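Local coordinates for protein crustacyanin-C1 subunit (PDB 1I4U) that binds the carotenoid astaxanthin as a lipocalin subunit of crustacyanin, the pigment complex that gives the lobster carapace its blue colour, at residues K19-Q24 and P91-D96; E66-A71 and D176-L181. All coordinates share one frame; numbering follows the deposited sequence.

Contact 1 of 2, residues K19-Q24 and P91-D96; sequences KLWAEQ and PHLSID
H92, whose backbone runs against the six-membered ring of W21, has its imidazole fixed by bonds at both nitrogens: ND1 donates to L93 O over 3.3 Å, almost straight at 167°, and NE2 bonds to the carboxylate of E90. L93 O lies in the imidazole plane, although ND1 approaches it from above the carbonyl plane. As both nitrogens face acceptors, a carbonyl and a carboxylate, the ring is plausibly protonated. The contact itself is apolar. W21 turns its CG anti to the backbone N (chi1 -178°), which sends the indole off the helix and along the incoming chain. P91 CA sits over one face of the five-membered ring, 4.1 Å from its centroid, as a CH-pi contact, while W21 CB touches P91 CB at 3.9 Å; the proline ring suits this place, apolar and without an N-H to satisfy. Further along, W21 CZ3 comes within 3.4 Å of H92 C, at a slant to the ring, and L93 adds its CD2 branch at 3.9 Å from W21 CZ3. A large flat side chain suits this place because it spans three successive residues; R28 adds a cation-pi contact to it. Helix 17-24 is thereby joined to the entry of strand 93-97, with L20 packing on V106 of the next strand, consistent with the lipocalin design in which an N-terminal helix closes one end of the barrel.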
loop_
_atom_site.group_PDB
_atom_site.type_symbol
_atom_site.label_atom_id
_atom_site.label_comp_id
_atom_site.label_asym_id
_atom_site.label_seq_id
_atom_site.Cartn_x
_atom_site.Cartn_y
_atom_site.Cartn_z
ATOM N N LYS A 19 -5.951 16.629 -15.059
ATOM C CA LYS A 19 -5.962 18.079 -14.929
ATOM C C LYS A 19 -5.160 18.486 -13.695
ATOM O O LYS A 19 -4.354 19.430 -13.733
ATOM C CB LYS A 19 -7.397 18.570 -14.814
ATOM C CG LYS A 19 -7.495 20.011 -14.338
ATOM C CD LYS A 19 -8.779 20.205 -13.546
ATOM C CE LYS A 19 -8.615 19.765 -12.098
ATOM N NZ LYS A 19 -9.786 20.207 -11.271
ATOM N N LEU A 20 -5.419 17.770 -12.590
ATOM C CA LEU A 20 -4.775 18.132 -11.319
ATOM C C LEU A 20 -3.281 17.955 -11.505
ATOM O O LEU A 20 -2.437 18.770 -11.099
ATOM C CB LEU A 20 -5.340 17.271 -10.186
ATOM C CG LEU A 20 -6.794 17.572 -9.768
ATOM C CD1 LEU A 20 -7.327 16.477 -8.836
ATOM C CD2 LEU A 20 -6.948 18.929 -9.103
ATOM N N TRP A 21 -2.941 16.848 -12.130
ATOM C CA TRP A 21 -1.536 16.498 -12.290
ATOM C C TRP A 21 -0.819 17.608 -13.051
ATOM O O TRP A 21 0.232 18.109 -12.681
ATOM C CB TRP A 21 -1.402 15.160 -13.018
ATOM C CG TRP A 21 -0.004 14.676 -13.195
ATOM C CD1 TRP A 21 0.723 14.681 -14.358
ATOM C CD2 TRP A 21 0.882 14.095 -12.229
ATOM N NE1 TRP A 21 1.980 14.152 -14.161
ATOM C CE2 TRP A 21 2.105 13.783 -12.845
ATOM C CE3 TRP A 21 0.770 13.812 -10.863
ATOM C CZ2 TRP A 21 3.216 13.204 -12.200
ATOM C CZ3 TRP A 21 1.846 13.236 -10.213
ATOM C CH2 TRP A 21 3.062 12.930 -10.864
ATOM N N ALA A 22 -1.416 17.987 -14.182
ATOM C CA ALA A 22 -0.839 19.061 -14.988
ATOM C C ALA A 22 -0.805 20.412 -14.255
ATOM O O ALA A 22 0.101 21.231 -14.423
ATOM C CB ALA A 22 -1.600 19.153 -16.298
ATOM N N GLU A 23 -1.796 20.745 -13.411
ATOM C CA GLU A 23 -1.693 21.962 -12.627
ATOM C C GLU A 23 -0.553 21.933 -11.619
ATOM O O GLU A 23 0.063 22.956 -11.266
ATOM C CB GLU A 23 -2.979 22.171 -11.792
ATOM C CG GLU A 23 -4.150 22.565 -12.669
ATOM C CD GLU A 23 -5.467 22.600 -11.928
ATOM O OE1 GLU A 23 -5.631 22.100 -10.797
ATOM O OE2 GLU A 23 -6.376 23.126 -12.573
ATOM N N GLN A 24 -0.311 20.731 -11.106
ATOM C CA GLN A 24 0.561 20.602 -9.936
ATOM C C GLN A 24 2.009 20.391 -10.315
ATOM O O GLN A 24 2.878 20.740 -9.526
ATOM C CB GLN A 24 0.012 19.450 -9.095
ATOM C CG GLN A 24 -1.268 19.893 -8.399
ATOM C CD GLN A 24 -2.129 18.741 -7.957
ATOM O OE1 GLN A 24 -1.663 17.582 -7.937
ATOM N NE2 GLN A 24 -3.363 19.079 -7.604
ATOM N N PRO A 91 -1.125 9.528 -13.416
ATOM C CA PRO A 91 -1.168 10.925 -13.034
ATOM C C PRO A 91 -1.476 11.203 -11.581
ATOM O O PRO A 91 -2.351 12.003 -11.254
ATOM C CB PRO A 91 -2.266 11.483 -13.953
ATOM C CG PRO A 91 -3.175 10.330 -14.143
ATOM C CD PRO A 91 -2.249 9.150 -14.267
ATOM N N HIS A 92 -0.705 10.543 -10.727
ATOM C CA HIS A 92 -0.752 10.865 -9.313
ATOM C C HIS A 92 0.550 10.458 -8.663
ATOM O O HIS A 92 1.356 9.760 -9.261
ATOM C CB HIS A 92 -1.947 10.201 -8.695
ATOM C CG HIS A 92 -1.985 8.729 -8.735
ATOM N ND1 HIS A 92 -1.405 7.802 -7.948
ATOM C CD2 HIS A 92 -2.660 7.971 -9.618
ATOM C CE1 HIS A 92 -1.728 6.561 -8.360
ATOM N NE2 HIS A 92 -2.506 6.646 -9.385
ATOM N N LEU A 93 0.720 10.932 -7.443
ATOM C CA LEU A 93 1.880 10.605 -6.638
ATOM C C LEU A 93 1.605 9.324 -5.854
ATOM O O LEU A 93 0.472 8.964 -5.536
ATOM C CB LEU A 93 2.157 11.736 -5.630
ATOM C CG LEU A 93 2.460 13.083 -6.287
ATOM C CD1 LEU A 93 2.241 14.204 -5.295
ATOM C CD2 LEU A 93 3.864 13.032 -6.883
ATOM N N SER A 94 2.681 8.620 -5.497
ATOM C CA SER A 94 2.688 7.620 -4.448
ATOM C C SER A 94 3.255 8.210 -3.162
ATOM O O SER A 94 4.281 8.852 -3.200
ATOM C CB SER A 94 3.583 6.457 -4.804
ATOM O OG SER A 94 3.134 5.796 -5.975
ATOM N N ILE A 95 2.540 8.003 -2.067
ATOM C CA ILE A 95 3.057 8.389 -0.763
ATOM C C ILE A 95 3.543 7.097 -0.118
ATOM O O ILE A 95 2.821 6.079 -0.070
ATOM C CB ILE A 95 2.001 9.088 0.099
ATOM C CG1 ILE A 95 2.609 9.519 1.434
ATOM C CG2 ILE A 95 0.760 8.249 0.365
ATOM C CD1 ILE A 95 3.386 10.751 1.464
ATOM N N ASP A 96 4.780 7.101 0.338
ATOM C CA ASP A 96 5.480 5.923 0.852
ATOM C C ASP A 96 6.130 6.271 2.181
ATOM O O ASP A 96 6.629 7.379 2.323
ATOM C CB ASP A 96 6.509 5.469 -0.188
ATOM C CG ASP A 96 6.963 4.031 -0.105
ATOM O OD1 ASP A 96 6.672 3.349 0.900
ATOM O OD2 ASP A 96 7.663 3.620 -1.084
#

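Contact 2 of 2, residues E66-A71 and D176-L181. Unlike the reference sequence in segment 66-71: E66 (reference Lys).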
loop_
_atom_site.group_PDB
_atom_site.type_symbol
_atom_site.label_atom_id
_atom_site.label_comp_id
_atom_site.label_asym_id
_atom_site.label_seq_id
_atom_site.Cartn_x
_atom_site.Cartn_y
_atom_site.Cartn_z
ATOM N N GLU A 66 9.566 14.412 6.473
ATOM C CA GLU A 66 9.698 14.085 7.879
ATOM C C GLU A 66 8.338 14.418 8.511
ATOM O O GLU A 66 7.921 15.567 8.546
ATOM C CB GLU A 66 10.838 14.855 8.560
ATOM C CG GLU A 66 12.196 14.519 7.966
ATOM C CD GLU A 66 13.331 15.228 8.628
ATOM O OE1 GLU A 66 14.235 14.499 9.027
ATOM O OE2 GLU A 66 13.154 16.437 8.645
ATOM N N SER A 67 7.640 13.380 8.980
ATOM C CA SER A 67 6.367 13.510 9.623
ATOM C C SER A 67 6.554 13.264 11.117
ATOM O O SER A 67 7.125 12.257 11.514
ATOM C CB SER A 67 5.344 12.521 9.066
ATOM O OG SER A 67 4.991 12.837 7.740
ATOM N N THR A 68 6.105 14.210 11.952
ATOM C CA THR A 68 6.352 14.129 13.375
ATOM C C THR A 68 5.062 14.462 14.124
ATOM O O THR A 68 4.116 15.058 13.620
ATOM C CB THR A 68 7.475 15.103 13.824
ATOM O OG1 THR A 68 7.037 16.439 13.555
ATOM C CG2 THR A 68 8.786 14.776 13.134
ATOM N N GLY A 69 5.073 14.093 15.402
ATOM C CA GLY A 69 3.956 14.421 16.302
ATOM C C GLY A 69 3.992 13.438 17.477
ATOM O O GLY A 69 5.070 12.914 17.794
ATOM N N ILE A 70 2.844 13.242 18.091
ATOM C CA ILE A 70 2.699 12.374 19.254
ATOM C C ILE A 70 1.988 11.100 18.799
ATOM O O ILE A 70 0.891 11.192 18.239
ATOM C CB ILE A 70 1.903 13.049 20.393
ATOM C CG1 ILE A 70 2.340 14.482 20.664
ATOM C CG2 ILE A 70 1.975 12.193 21.644
ATOM C CD1 ILE A 70 3.796 14.515 21.005
ATOM N N ALA A 71 2.595 9.960 19.062
ATOM C CA ALA A 71 2.082 8.636 18.707
ATOM C C ALA A 71 0.936 8.283 19.641
ATOM O O ALA A 71 0.717 8.984 20.652
ATOM C CB ALA A 71 3.211 7.646 18.861
ATOM N N ASP A 176 8.786 22.626 18.153
ATOM C CA ASP A 176 10.207 22.915 18.042
ATOM C C ASP A 176 11.025 21.697 18.412
ATOM O O ASP A 176 12.161 21.580 17.959
ATOM C CB ASP A 176 10.559 24.136 18.882
ATOM C CG ASP A 176 10.288 25.453 18.234
ATOM O OD1 ASP A 176 9.905 25.495 17.053
ATOM O OD2 ASP A 176 10.458 26.480 18.973
ATOM N N THR A 177 10.510 20.819 19.277
ATOM C CA THR A 177 11.161 19.564 19.563
ATOM C C THR A 177 10.975 18.603 18.400
ATOM O O THR A 177 11.911 17.917 17.965
ATOM C CB THR A 177 10.614 18.980 20.875
ATOM O OG1 THR A 177 10.823 19.921 21.936
ATOM C CG2 THR A 177 11.354 17.726 21.259
ATOM N N GLN A 178 9.738 18.509 17.904
ATOM C CA GLN A 178 9.461 17.634 16.759
ATOM C C GLN A 178 10.369 17.894 15.587
ATOM O O GLN A 178 10.834 16.971 14.946
ATOM C CB GLN A 178 8.004 17.849 16.306
ATOM C CG GLN A 178 6.986 17.345 17.287
ATOM C CD GLN A 178 5.537 17.716 16.999
ATOM O OE1 GLN A 178 4.774 18.039 17.914
ATOM N NE2 GLN A 178 5.173 17.637 15.725
ATOM N N LYS A 179 10.644 19.153 15.311
ATOM C CA LYS A 179 11.412 19.499 14.112
ATOM C C LYS A 179 12.861 19.088 14.270
ATOM O O LYS A 179 13.559 19.142 13.247
ATOM C CB LYS A 179 11.166 20.955 13.786
ATOM C CG LYS A 179 11.935 21.952 14.584
ATOM C CD LYS A 179 11.478 23.398 14.297
ATOM C CE LYS A 179 12.438 24.348 15.058
ATOM N NZ LYS A 179 11.910 25.743 15.165
ATOM N N THR A 180 13.319 18.668 15.438
ATOM C CA THR A 180 14.712 18.250 15.677
ATOM C C THR A 180 14.838 16.748 15.790
ATOM O O THR A 180 15.948 16.193 15.953
ATOM C CB THR A 180 15.283 18.812 16.997
ATOM O OG1 THR A 180 14.547 18.232 18.097
ATOM C CG2 THR A 180 15.092 20.297 17.116
ATOM N N LEU A 181 13.741 15.989 15.700
ATOM C CA LEU A 181 13.812 14.540 15.825
ATOM C C LEU A 181 14.531 13.924 14.626
ATOM O O LEU A 181 14.557 14.560 13.552
ATOM C CB LEU A 181 12.418 13.928 15.921
ATOM C CG LEU A 181 11.549 14.404 17.072
ATOM C CD1 LEU A 181 10.152 13.808 16.850
ATOM C CD2 LEU A 181 12.121 13.974 18.414
ATOM O OXT LEU A 181 15.077 12.811 14.759
#
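T68 and Q178 carry the polar part of the contact. Q178 NE2 donates to T68 OG1 over 3.1 Å in a nearly straight bond (169°), and the hydroxyl lies close to the amide plane. At chi1 63° T68 brings OG1 to the Q178 side chain, while CG2, anti to the carbonyl carbon, meets Q178 O and L181 CD1; a threonine suits because hydroxyl and methyl both serve. Q178 NE2 also bonds to C51 O, the side chain being long enough to cross to both acceptors; these bonds fix the amide's rotation, whereas Q178 OE1 is buried without a partner. A leucine in place of Q178 would probably fill much of the same volume but leave both T68 OG1 and C51 O without their donor.

The packing is close, T68 OG1 coming within 3.2 Å of Q178 CB. Q178 NE2 lies 3.5 Å from G69 CA, where the strand turns a corner; the backbone angles of G69 would press a side chain against T68 O, so glycine fits. T68 CG2 rests 3.5 Å from Q178 O and 4.1 Å from the apolar L181 CD1.

Bonds within 176-181 shape the chain end. A type I turn from Q178 to L181 brings the last leucine back over T68, T177 O accepts from both T180 N and T180 OG1, and a salt bridge joins K179 NZ to D176 OD1 at 2.8 Å. The terminal carboxylate, through L181 OXT, pairs with K78. Together with the nearby C51-C173 disulfide, these contacts pin the C-terminal tail to the outside of the barrel, as in many lipocalins.

How the contacts relate
Both contacts attach a helix near one end of the chain to the same curled antiparallel sheet, yet their centres lie 26 Å apart and they share no residue. Contact 1 joins the N-terminal helix to the start of a strand and is partly buried; it has no hydrogen bond between its segments and relies on one broad aromatic surface. Contact 2 places the C-terminal helix against a strand corner, farther from the chain centre, and has one amide-to-hydroxyl bond between its segments, with close packing around it. Its touching residues are mostly buried, but its outer side carries charged pairs. The segments alternate along the sequence, but the contacts lie apart, nearest atoms about 7 Å, linked through the shared sheet.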